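Local coordinates for DMATS type aromatic prenyltransferase (Streptomyces coelicolor, PDB 6ZRZ), which probably transfers a dimethylallyl group from dimethylallyl diphosphate to C5 of the indole ring of tryptophan, as a prenyltransferase of the ABBA-barrel fold, at residues Ser256-Thr261 against Ser269-Tyr274; Tyr188-Leu193 against Lys204-His209; Trp135-Leu140 against Lys149-Pro154. All blocks are in the same frame, centred on the assembly; numbering follows the deposited sequence.

Contact 1 (Ser256-Thr261 against Ser269-Tyr274); sequences SCHSFT and SGFTLY. With 6C7 (S-(3-methylbut-2-en-1-yl) trihydrogen thiodiphosphate), chain C.
Cys-257 and Thr-272 form a hydrogen-bonded antiparallel pair in the hairpin of strands 254-260 and 270-275, two neighbours in the closed ABBA barrel. Cys-257 N gives its hydrogen to Thr-272 O at 2.8 Å, and Thr-272 N returns a bond to Cys-257 O. A classic beta bulge sets two residues, Ser-269 and Gly-270, opposite the single Ser-259: Ser-259 O takes Ser-269 N at 2.8 Å, while Gly-270 N reaches it weakly.

His-258 and Phe-271, on the same face as Ser-256, lie side by side, CE1 of the imidazole 3.6 Å from CD1 of Phe-271 and the planes inclined at 55°. His-258 NE2 is hydrogen-bonded to Ser-256 OG, which is also hydrogen-bonded to His-209.

The other face looks into the barrel. There CG of Tyr-274 stands beside its own backbone N (chi1 -53°), bringing the hydroxyl to the thiodiphosphate: Tyr-274 OH donates to 6C7 O8 at 2.6 Å, near the plane of its ring. A phenylalanine in place of Tyr-274 would probably leave O8 of the prenyl donor analogue without this hydrogen-bond donor, although Arg-79, Arg-202 and Arg-338 also bind the ligand. The ring edge also meets strand 254-260, Tyr-274 CE2 lying 3.6 Å from Cys-257 CB.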
loop_
_atom_site.group_PDB
_atom_site.type_symbol
_atom_site.label_atom_id
_atom_site.label_comp_id
_atom_site.label_asym_id
_atom_site.label_seq_id
_atom_site.Cartn_x
_atom_site.Cartn_y
_atom_site.Cartn_z
ATOM N N SER A 256 -9.757 3.665 -5.028
ATOM C CA SER A 256 -9.082 4.512 -6.026
ATOM C C SER A 256 -8.229 5.519 -5.311
ATOM O O SER A 256 -8.535 5.860 -4.158
ATOM C CB SER A 256 -10.062 5.193 -6.975
ATOM O OG SER A 256 -10.946 6.040 -6.267
ATOM N N CYS A 257 -7.199 5.997 -5.993
ATOM C CA CYS A 257 -6.344 7.080 -5.525
ATOM C C CYS A 257 -6.380 8.195 -6.574
ATOM O O CYS A 257 -6.344 7.872 -7.781
ATOM C CB CYS A 257 -4.923 6.586 -5.303
ATOM S SG CYS A 257 -3.812 7.928 -4.827
ATOM N N HIS A 258 -6.452 9.435 -6.114
ATOM C CA HIS A 258 -6.481 10.661 -6.943
ATOM C C HIS A 258 -5.341 11.555 -6.468
ATOM O O HIS A 258 -5.353 11.928 -5.305
ATOM C CB HIS A 258 -7.871 11.294 -6.890
ATOM C CG HIS A 258 -8.955 10.289 -7.121
ATOM N ND1 HIS A 258 -9.577 10.155 -8.347
ATOM C CD2 HIS A 258 -9.474 9.323 -6.305
ATOM C CE1 HIS A 258 -10.447 9.178 -8.293
ATOM N NE2 HIS A 258 -10.396 8.628 -7.025
ATOM N N SER A 259 -4.381 11.807 -7.346
ATOM C CA SER A 259 -3.094 12.514 -7.093
ATOM C C SER A 259 -3.210 13.978 -7.497
ATOM O O SER A 259 -3.532 14.232 -8.653
ATOM C CB SER A 259 -1.983 11.862 -7.874
ATOM O OG SER A 259 -1.629 10.632 -7.300
ATOM N N PHE A 260 -2.916 14.893 -6.580
ATOM C CA PHE A 260 -2.822 16.351 -6.831
ATOM C C PHE A 260 -1.345 16.764 -6.704
ATOM O O PHE A 260 -0.792 16.700 -5.568
ATOM C CB PHE A 260 -3.769 17.082 -5.881
ATOM C CG PHE A 260 -5.212 16.666 -6.011
ATOM C CD1 PHE A 260 -6.079 17.377 -6.820
ATOM C CD2 PHE A 260 -5.706 15.558 -5.338
ATOM C CE1 PHE A 260 -7.408 17.001 -6.955
ATOM C CE2 PHE A 260 -7.036 15.185 -5.468
ATOM C CZ PHE A 260 -7.888 15.907 -6.277
ATOM N N THR A 261 -0.722 17.114 -7.836
ATOM C CA THR A 261 0.739 17.343 -8.009
ATOM C C THR A 261 1.013 18.789 -8.454
ATOM O O THR A 261 2.016 19.342 -8.010
ATOM C CB THR A 261 1.337 16.357 -9.026
ATOM O OG1 THR A 261 0.759 16.635 -10.298
ATOM C CG2 THR A 261 1.081 14.910 -8.681
ATOM N N SER A 269 -3.932 14.951 -11.381
ATOM C CA SER A 269 -2.988 14.562 -12.461
ATOM C C SER A 269 -2.807 13.051 -12.506
ATOM O O SER A 269 -2.226 12.565 -13.454
ATOM C CB SER A 269 -1.649 15.228 -12.278
ATOM O OG SER A 269 -1.273 15.228 -10.920
ATOM N N GLY A 270 -3.260 12.332 -11.487
ATOM C CA GLY A 270 -3.025 10.884 -11.425
ATOM C C GLY A 270 -4.221 10.164 -10.877
ATOM O O GLY A 270 -4.936 10.750 -10.045
ATOM N N PHE A 271 -4.432 8.939 -11.355
ATOM C CA PHE A 271 -5.527 8.052 -10.943
ATOM C C PHE A 271 -5.004 6.630 -10.858
ATOM O O PHE A 271 -4.346 6.167 -11.799
ATOM C CB PHE A 271 -6.684 8.112 -11.936
ATOM C CG PHE A 271 -7.724 7.049 -11.733
ATOM C CD1 PHE A 271 -8.618 7.136 -10.687
ATOM C CD2 PHE A 271 -7.771 5.933 -12.544
ATOM C CE1 PHE A 271 -9.568 6.149 -10.478
ATOM C CE2 PHE A 271 -8.729 4.939 -12.336
ATOM C CZ PHE A 271 -9.623 5.055 -11.303
ATOM N N THR A 272 -5.299 5.944 -9.760
ATOM C CA THR A 272 -4.963 4.522 -9.595
ATOM C C THR A 272 -6.232 3.788 -9.164
ATOM O O THR A 272 -6.977 4.335 -8.248
ATOM C CB THR A 272 -3.831 4.302 -8.573
ATOM O OG1 THR A 272 -2.636 4.997 -8.974
ATOM C CG2 THR A 272 -3.509 2.831 -8.408
ATOM N N LEU A 273 -6.471 2.616 -9.746
ATOM C CA LEU A 273 -7.510 1.691 -9.267
ATOM C C LEU A 273 -6.856 0.491 -8.579
ATOM O O LEU A 273 -6.006 -0.163 -9.194
ATOM C CB LEU A 273 -8.400 1.248 -10.426
ATOM C CG LEU A 273 -9.514 0.279 -10.044
ATOM C CD1 LEU A 273 -10.449 0.900 -9.018
ATOM C CD2 LEU A 273 -10.305 -0.156 -11.272
ATOM N N TYR A 274 -7.263 0.212 -7.354
ATOM C CA TYR A 274 -6.802 -0.958 -6.569
ATOM C C TYR A 274 -7.902 -2.008 -6.457
ATOM O O TYR A 274 -9.022 -1.713 -5.959
ATOM C CB TYR A 274 -6.393 -0.536 -5.162
ATOM C CG TYR A 274 -5.390 0.595 -5.107
ATOM C CD1 TYR A 274 -4.029 0.365 -4.866
ATOM C CD2 TYR A 274 -5.815 1.910 -5.224
ATOM C CE1 TYR A 274 -3.123 1.426 -4.827
ATOM C CE2 TYR A 274 -4.934 2.970 -5.145
ATOM C CZ TYR A 274 -3.589 2.733 -4.956
ATOM O OH TYR A 274 -2.756 3.802 -4.951
HETATM O O4 6C7 C . 1.330 6.089 -6.413
HETATM P P1 6C7 C . 2.145 5.144 -5.361
HETATM O O6 6C7 C . 2.677 3.914 -5.981
HETATM O O5 6C7 C . 3.333 6.090 -4.760
HETATM O O2 6C7 C . 1.185 4.881 -4.072
HETATM P P3 6C7 C . 0.642 3.406 -3.670
HETATM O O8 6C7 C . -0.302 3.025 -4.917
HETATM O O7 6C7 C . 1.685 2.376 -3.464
HETATM S S9 6C7 C . -0.463 3.645 -2.257
HETATM C C10 6C7 C . -1.073 1.970 -1.996
HETATM C C11 6C7 C . -0.834 1.714 -0.483
HETATM C C12 6C7 C . -1.934 1.959 0.576
HETATM C C13 6C7 C . -1.624 1.702 2.035
HETATM C C14 6C7 C . -3.326 2.485 0.224
HETATM O O HOH W 1 -2.755 17.847 -9.892
#

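Contact 2 (Tyr188-Leu193 against Lys204-His209); sequences YPFLAL and KVYLRH. With 6C7 (S-(3-methylbut-2-en-1-yl) trihydrogen thiodiphosphate), chain C.
Ala-192 and Lys-204 exchange two backbone hydrogen bonds, Lys-204 N to Ala-192 O at 2.8 Å and Ala-192 N to Lys-204 O at 2.9 Å, the latter nearly straight at 170°. They pin the antiparallel hairpin of strands 191-195 and 202-209 in the ABBA barrel, and Tyr-206 N adds a third bond to Phe-190 O. Lys-204, kinked in its last two torsions, carries NZ to the thiodiphosphate for a weak bond to 6C7 O4; the place of this nitrogen is less certain.

Inside the barrel the edge of Phe-190 is directed at the face of Tyr-206 in a T-shaped stack, planes at 85° and centroids 5.6 Å apart. Phe-190 CB sits 3.5 Å from Tyr-206 CD2, while Ala-192 CB meets the edge of the same tyrosine. Phe-190 also touches the bound tryptophan and meets Trp-135, so Phe-190 borders both the donor analogue and the acceptor.

On the outward face Tyr-188 and Leu-207 run side by side, CD1 to CD1 at 3.7 Å, and helix 162-175 packs over Leu-191 and Val-205. The prenyl methyl 6C7 C14 lies 3.7 Å from Phe-190 CE2 and 3.5 Å from Tyr-206 CE1.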
loop_
_atom_site.group_PDB
_atom_site.type_symbol
_atom_site.label_atom_id
_atom_site.label_comp_id
_atom_site.label_asym_id
_atom_site.label_seq_id
_atom_site.Cartn_x
_atom_site.Cartn_y
_atom_site.Cartn_z
ATOM N N TYR A 188 -13.451 7.414 2.670
ATOM C CA TYR A 188 -12.146 8.071 2.427
ATOM C C TYR A 188 -11.122 7.414 3.325
ATOM O O TYR A 188 -10.861 7.916 4.419
ATOM C CB TYR A 188 -12.255 9.562 2.730
ATOM C CG TYR A 188 -13.289 10.236 1.881
ATOM C CD1 TYR A 188 -12.964 10.726 0.622
ATOM C CD2 TYR A 188 -14.594 10.324 2.301
ATOM C CE1 TYR A 188 -13.927 11.303 -0.190
ATOM C CE2 TYR A 188 -15.571 10.909 1.504
ATOM C CZ TYR A 188 -15.234 11.399 0.259
ATOM O OH TYR A 188 -16.192 11.958 -0.522
ATOM N N PRO A 189 -10.625 6.222 2.948
ATOM C CA PRO A 189 -9.818 5.420 3.858
ATOM C C PRO A 189 -8.456 6.041 4.206
ATOM O O PRO A 189 -7.986 5.800 5.310
ATOM C CB PRO A 189 -9.611 4.065 3.146
ATOM C CG PRO A 189 -10.085 4.264 1.725
ATOM C CD PRO A 189 -10.921 5.532 1.679
ATOM N N PHE A 190 -7.852 6.793 3.288
ATOM C CA PHE A 190 -6.487 7.354 3.453
ATOM C C PHE A 190 -6.376 8.697 2.793
ATOM O O PHE A 190 -7.022 8.933 1.733
ATOM C CB PHE A 190 -5.410 6.471 2.807
ATOM C CG PHE A 190 -5.469 5.033 3.218
ATOM C CD1 PHE A 190 -5.035 4.651 4.468
ATOM C CD2 PHE A 190 -5.922 4.056 2.334
ATOM C CE1 PHE A 190 -5.098 3.322 4.858
ATOM C CE2 PHE A 190 -5.981 2.734 2.720
ATOM C CZ PHE A 190 -5.598 2.374 3.993
ATOM N N LEU A 191 -5.556 9.548 3.400
ATOM C CA LEU A 191 -4.902 10.687 2.722
ATOM C C LEU A 191 -3.390 10.489 2.877
ATOM O O LEU A 191 -2.927 10.195 4.040
ATOM C CB LEU A 191 -5.363 12.003 3.326
ATOM C CG LEU A 191 -4.883 13.219 2.540
ATOM C CD1 LEU A 191 -5.936 14.299 2.527
ATOM C CD2 LEU A 191 -3.561 13.737 3.086
ATOM N N ALA A 192 -2.656 10.567 1.777
ATOM C CA ALA A 192 -1.200 10.300 1.749
ATOM C C ALA A 192 -0.478 11.521 1.193
ATOM O O ALA A 192 -1.054 12.184 0.329
ATOM C CB ALA A 192 -0.894 9.078 0.920
ATOM N N LEU A 193 0.721 11.782 1.691
ATOM C CA LEU A 193 1.651 12.826 1.164
ATOM C C LEU A 193 2.927 12.165 0.726
ATOM O O LEU A 193 3.465 11.454 1.533
ATOM C CB LEU A 193 1.995 13.811 2.274
ATOM C CG LEU A 193 0.968 14.865 2.621
ATOM C CD1 LEU A 193 1.564 15.818 3.643
ATOM C CD2 LEU A 193 0.503 15.636 1.379
ATOM N N LYS A 204 -2.415 12.672 -2.113
ATOM C CA LYS A 204 -3.150 11.507 -2.634
ATOM C C LYS A 204 -4.380 11.300 -1.764
ATOM O O LYS A 204 -4.230 11.194 -0.532
ATOM C CB LYS A 204 -2.227 10.300 -2.660
ATOM C CG LYS A 204 -1.104 10.419 -3.683
ATOM C CD LYS A 204 0.007 9.433 -3.486
ATOM C CE LYS A 204 -0.298 8.040 -4.001
ATOM N NZ LYS A 204 -0.994 8.044 -5.322
ATOM N N VAL A 205 -5.543 11.352 -2.385
ATOM C CA VAL A 205 -6.849 11.071 -1.731
ATOM C C VAL A 205 -7.293 9.696 -2.195
ATOM O O VAL A 205 -7.370 9.484 -3.424
ATOM C CB VAL A 205 -7.884 12.138 -2.089
ATOM C CG1 VAL A 205 -9.204 11.896 -1.369
ATOM C CG2 VAL A 205 -7.349 13.520 -1.791
ATOM N N TYR A 206 -7.569 8.799 -1.242
ATOM C CA TYR A 206 -8.085 7.448 -1.511
ATOM C C TYR A 206 -9.578 7.415 -1.228
ATOM O O TYR A 206 -10.027 8.013 -0.179
ATOM C CB TYR A 206 -7.352 6.407 -0.672
ATOM C CG TYR A 206 -5.902 6.251 -1.004
ATOM C CD1 TYR A 206 -5.459 5.169 -1.726
ATOM C CD2 TYR A 206 -4.959 7.191 -0.602
ATOM C CE1 TYR A 206 -4.113 4.999 -2.029
ATOM C CE2 TYR A 206 -3.606 7.039 -0.908
ATOM C CZ TYR A 206 -3.182 5.945 -1.632
ATOM O OH TYR A 206 -1.856 5.746 -1.952
ATOM N N LEU A 207 -10.328 6.797 -2.128
ATOM C CA LEU A 207 -11.787 6.565 -1.996
ATOM C C LEU A 207 -12.029 5.072 -1.894
ATOM O O LEU A 207 -11.390 4.309 -2.621
ATOM C CB LEU A 207 -12.518 7.059 -3.243
ATOM C CG LEU A 207 -12.871 8.534 -3.356
ATOM C CD1 LEU A 207 -11.915 9.436 -2.647
ATOM C CD2 LEU A 207 -12.950 8.920 -4.831
ATOM N N ARG A 208 -12.967 4.671 -1.089
ATOM C CA ARG A 208 -13.439 3.287 -1.072
ATOM C C ARG A 208 -14.624 3.199 -2.032
ATOM O O ARG A 208 -15.407 4.134 -2.073
ATOM C CB ARG A 208 -13.816 2.900 0.347
ATOM C CG ARG A 208 -14.211 1.454 0.502
ATOM C CD ARG A 208 -14.630 1.201 1.931
ATOM N NE ARG A 208 -16.051 1.411 2.087
ATOM C CZ ARG A 208 -16.648 2.156 3.032
ATOM N NH1 ARG A 208 -17.972 2.210 3.062
ATOM N NH2 ARG A 208 -15.940 2.812 3.958
ATOM N N HIS A 209 -14.781 2.083 -2.736
ATOM C CA HIS A 209 -15.896 1.881 -3.688
ATOM C C HIS A 209 -16.550 0.543 -3.403
ATOM O O HIS A 209 -16.004 -0.451 -3.753
ATOM C CB HIS A 209 -15.397 1.981 -5.129
ATOM C CG HIS A 209 -14.736 3.273 -5.448
ATOM N ND1 HIS A 209 -15.441 4.421 -5.657
ATOM C CD2 HIS A 209 -13.444 3.593 -5.576
ATOM C CE1 HIS A 209 -14.607 5.390 -5.910
ATOM N NE2 HIS A 209 -13.385 4.913 -5.875
HETATM O O4 6C7 C . 1.330 6.089 -6.413
HETATM P P1 6C7 C . 2.145 5.144 -5.361
HETATM O O6 6C7 C . 2.677 3.914 -5.981
HETATM O O5 6C7 C . 3.333 6.090 -4.760
HETATM O O2 6C7 C . 1.185 4.881 -4.072
HETATM P P3 6C7 C . 0.642 3.406 -3.670
HETATM O O8 6C7 C . -0.302 3.025 -4.917
HETATM O O7 6C7 C . 1.685 2.376 -3.464
HETATM S S9 6C7 C . -0.463 3.645 -2.257
HETATM C C10 6C7 C . -1.073 1.970 -1.996
HETATM C C11 6C7 C . -0.834 1.714 -0.483
HETATM C C12 6C7 C . -1.934 1.959 0.576
HETATM C C13 6C7 C . -1.624 1.702 2.035
HETATM C C14 6C7 C . -3.326 2.485 0.224
#

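Contact 3 (Trp135-Leu140 against Lys149-Pro154); sequences WCALEL and KVYLNP. With 6C7 (S-(3-methylbut-2-en-1-yl) trihydrogen thiodiphosphate), chain C.
Trp-135 pairs with Tyr-151 and Ala-137 with Lys-149 through four backbone hydrogen bonds between antiparallel strands whose axes approach to 4.7 Å, the straightest bond running from Tyr-151 N to Trp-135 O at 2.8 Å, with 177° at the hydrogen.

Tyr-151 carries much of the side-chain contact. Its chi1 of -59° sets CG opposite the carbonyl carbon, which lays the ring along strand 135-139 with one edge against that strand: CE2 is 3.5 Å from Ala-137 CB, and Trp-135 O lies in the ring plane. Trp-135 and Tyr-151 touch each other through their CB atoms, 4.1 Å apart, before the indole turns off toward the chamber.

This hairpin of strands 135-139 and 147-152 is part of the closed antiparallel ABBA barrel, and the face bearing Trp-135, Ala-137, Lys-149 and Tyr-151 lines the substrate chamber. Leu-81 of strand 77-82 packs beside Trp-135, Ala-137 and Tyr-151, whereas Val-150 on the reverse face meets helix 91-109. Trp-135 NE1 is hydrogen-bonded to Glu-83, which helps fix the turn of the indole.

Lys-149 starts beside Ala-137 and then turns away toward the ligand; in one of its two conformers, and so less certainly, CD passes 3.5 Å from 6C7 O5 and NZ forms a salt bridge with Asp-194. Around the prenyl methyl C13 of 6C7 the two aromatic rings present different sides. Tyr-151 offers a face, with C13 3.9 Å above its plane and displaced from the ring centre; Trp-135 offers its edge, CZ3 lying 3.9 Å from C13.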
loop_
_atom_site.group_PDB
_atom_site.type_symbol
_atom_site.label_atom_id
_atom_site.label_comp_id
_atom_site.label_asym_id
_atom_site.label_seq_id
_atom_site.Cartn_x
_atom_site.Cartn_y
_atom_site.Cartn_z
ATOM N N TRP A 135 0.860 5.426 8.780
ATOM C CA TRP A 135 1.704 4.460 8.083
ATOM C C TRP A 135 2.729 5.241 7.279
ATOM O O TRP A 135 2.444 6.394 6.869
ATOM C CB TRP A 135 0.902 3.524 7.204
ATOM C CG TRP A 135 -0.098 2.678 7.939
ATOM C CD1 TRP A 135 -0.144 2.393 9.267
ATOM C CD2 TRP A 135 -1.170 1.959 7.331
ATOM N NE1 TRP A 135 -1.190 1.542 9.530
ATOM C CE2 TRP A 135 -1.836 1.258 8.355
ATOM C CE3 TRP A 135 -1.616 1.829 6.007
ATOM C CZ2 TRP A 135 -2.959 0.482 8.105
ATOM C CZ3 TRP A 135 -2.745 1.062 5.768
ATOM C CH2 TRP A 135 -3.381 0.386 6.805
ATOM N N CYS A 136 3.832 4.607 6.993
ATOM C CA CYS A 136 4.912 5.171 6.150
ATOM C C CYS A 136 5.262 4.159 5.058
ATOM O O CYS A 136 5.414 2.958 5.398
ATOM C CB CYS A 136 6.084 5.543 7.047
ATOM S SG CYS A 136 7.526 6.124 6.144
ATOM N N ALA A 137 5.336 4.599 3.812
ATOM C CA ALA A 137 5.840 3.758 2.724
ATOM C C ALA A 137 7.176 4.322 2.258
ATOM O O ALA A 137 7.295 5.555 2.123
ATOM C CB ALA A 137 4.841 3.650 1.602
ATOM N N LEU A 138 8.152 3.442 2.106
ATOM C CA LEU A 138 9.516 3.780 1.599
ATOM C C LEU A 138 9.678 3.168 0.218
ATOM O O LEU A 138 9.513 1.942 0.094
ATOM C CB LEU A 138 10.561 3.241 2.558
ATOM C CG LEU A 138 10.403 3.716 4.005
ATOM C CD1 LEU A 138 11.272 2.925 4.943
ATOM C CD2 LEU A 138 10.686 5.173 4.110
ATOM N N GLU A 139 9.970 3.996 -0.771
ATOM C CA GLU A 139 10.421 3.536 -2.108
ATOM C C GLU A 139 11.925 3.239 -2.008
ATOM O O GLU A 139 12.702 4.184 -1.763
ATOM C CB GLU A 139 10.131 4.566 -3.189
ATOM C CG GLU A 139 10.683 4.137 -4.562
ATOM C CD GLU A 139 10.358 5.035 -5.758
ATOM O OE1 GLU A 139 9.704 6.088 -5.567
ATOM O OE2 GLU A 139 10.779 4.679 -6.897
ATOM N N LEU A 140 12.305 1.977 -2.169
ATOM C CA LEU A 140 13.692 1.498 -1.969
ATOM C C LEU A 140 14.500 1.771 -3.244
ATOM O O LEU A 140 14.796 0.810 -4.001
ATOM C CB LEU A 140 13.653 0.029 -1.578
ATOM C CG LEU A 140 12.749 -0.282 -0.382
ATOM C CD1 LEU A 140 12.966 -1.701 0.087
ATOM C CD2 LEU A 140 12.995 0.713 0.756
ATOM N N LYS A 149 6.610 8.357 1.851
ATOM C CA LYS A 149 5.168 8.623 1.756
ATOM C C LYS A 149 4.598 8.437 3.160
ATOM O O LYS A 149 5.044 7.509 3.844
ATOM C CB LYS A 149 4.538 7.641 0.764
ATOM C CG LYS A 149 4.664 8.022 -0.694
ATOM C CD LYS A 149 3.600 7.374 -1.556
ATOM C CE LYS A 149 2.243 7.965 -1.288
ATOM N NZ LYS A 149 2.338 9.442 -1.219
ATOM N N VAL A 150 3.698 9.305 3.586
ATOM C CA VAL A 150 2.985 9.134 4.872
ATOM C C VAL A 150 1.491 9.010 4.594
ATOM O O VAL A 150 0.970 9.786 3.790
ATOM C CB VAL A 150 3.349 10.271 5.835
ATOM C CG1 VAL A 150 2.575 10.181 7.136
ATOM C CG2 VAL A 150 4.857 10.256 6.117
ATOM N N TYR A 151 0.847 8.016 5.209
ATOM C CA TYR A 151 -0.592 7.730 5.090
ATOM C C TYR A 151 -1.277 8.075 6.397
ATOM O O TYR A 151 -0.827 7.610 7.450
ATOM C CB TYR A 151 -0.860 6.269 4.767
ATOM C CG TYR A 151 -0.218 5.813 3.497
ATOM C CD1 TYR A 151 -0.932 5.670 2.312
ATOM C CD2 TYR A 151 1.134 5.544 3.487
ATOM C CE1 TYR A 151 -0.290 5.270 1.146
ATOM C CE2 TYR A 151 1.783 5.132 2.344
ATOM C CZ TYR A 151 1.073 4.971 1.176
ATOM O OH TYR A 151 1.794 4.537 0.095
ATOM N N LEU A 152 -2.345 8.850 6.308
ATOM C CA LEU A 152 -3.123 9.305 7.476
ATOM C C LEU A 152 -4.589 8.936 7.276
ATOM O O LEU A 152 -4.990 8.564 6.141
ATOM C CB LEU A 152 -2.927 10.813 7.629
ATOM C CG LEU A 152 -1.472 11.296 7.693
ATOM C CD1 LEU A 152 -1.384 12.780 7.479
ATOM C CD2 LEU A 152 -0.846 10.919 9.020
ATOM N N ASN A 153 -5.363 9.055 8.345
ATOM C CA ASN A 153 -6.738 8.498 8.487
ATOM C C ASN A 153 -7.775 9.616 8.491
ATOM O O ASN A 153 -7.987 10.269 9.542
ATOM C CB ASN A 153 -6.871 7.722 9.780
ATOM C CG ASN A 153 -8.245 7.125 9.999
ATOM O OD1 ASN A 153 -9.088 7.122 9.097
ATOM N ND2 ASN A 153 -8.467 6.599 11.190
ATOM N N PRO A 154 -8.473 9.869 7.352
ATOM C CA PRO A 154 -9.523 10.887 7.319
ATOM C C PRO A 154 -10.684 10.613 8.288
ATOM O O PRO A 154 -11.375 11.531 8.629
ATOM C CB PRO A 154 -9.988 10.866 5.858
ATOM C CG PRO A 154 -8.769 10.354 5.105
ATOM C CD PRO A 154 -8.230 9.290 6.019
HETATM O O4 6C7 C . 1.330 6.089 -6.413
HETATM P P1 6C7 C . 2.145 5.144 -5.361
HETATM O O6 6C7 C . 2.677 3.914 -5.981
HETATM O O5 6C7 C . 3.333 6.090 -4.760
HETATM O O2 6C7 C . 1.185 4.881 -4.072
HETATM P P3 6C7 C . 0.642 3.406 -3.670
HETATM O O8 6C7 C . -0.302 3.025 -4.917
HETATM O O7 6C7 C . 1.685 2.376 -3.464
HETATM S S9 6C7 C . -0.463 3.645 -2.257
HETATM C C10 6C7 C . -1.073 1.970 -1.996
HETATM C C11 6C7 C . -0.834 1.714 -0.483
HETATM C C12 6C7 C . -1.934 1.959 0.576
HETATM C C13 6C7 C . -1.624 1.702 2.035
HETATM C C14 6C7 C . -3.326 2.485 0.224
#

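The three contacts are successive hairpins of one closed antiparallel barrel, met along the chain in the order contact 3, contact 2, contact 1. Contacts 2 and 3 have centres about 11 Å apart and join where strands 191-195 and 147-152 pair, Leu-191 with Leu-152 and Leu-193 with Val-150. Contacts 1 and 2, about 9 Å apart between centres, meet where strands 254-260 and 202-209 adjoin. Contacts 1 and 3 do not touch; their nearest atoms are about 7 Å apart. All three nevertheless reach the same thiodiphosphate, and each supplies a residue touching the bound tryptophan, so six consecutive strands form one wall that holds donor analogue and acceptor together.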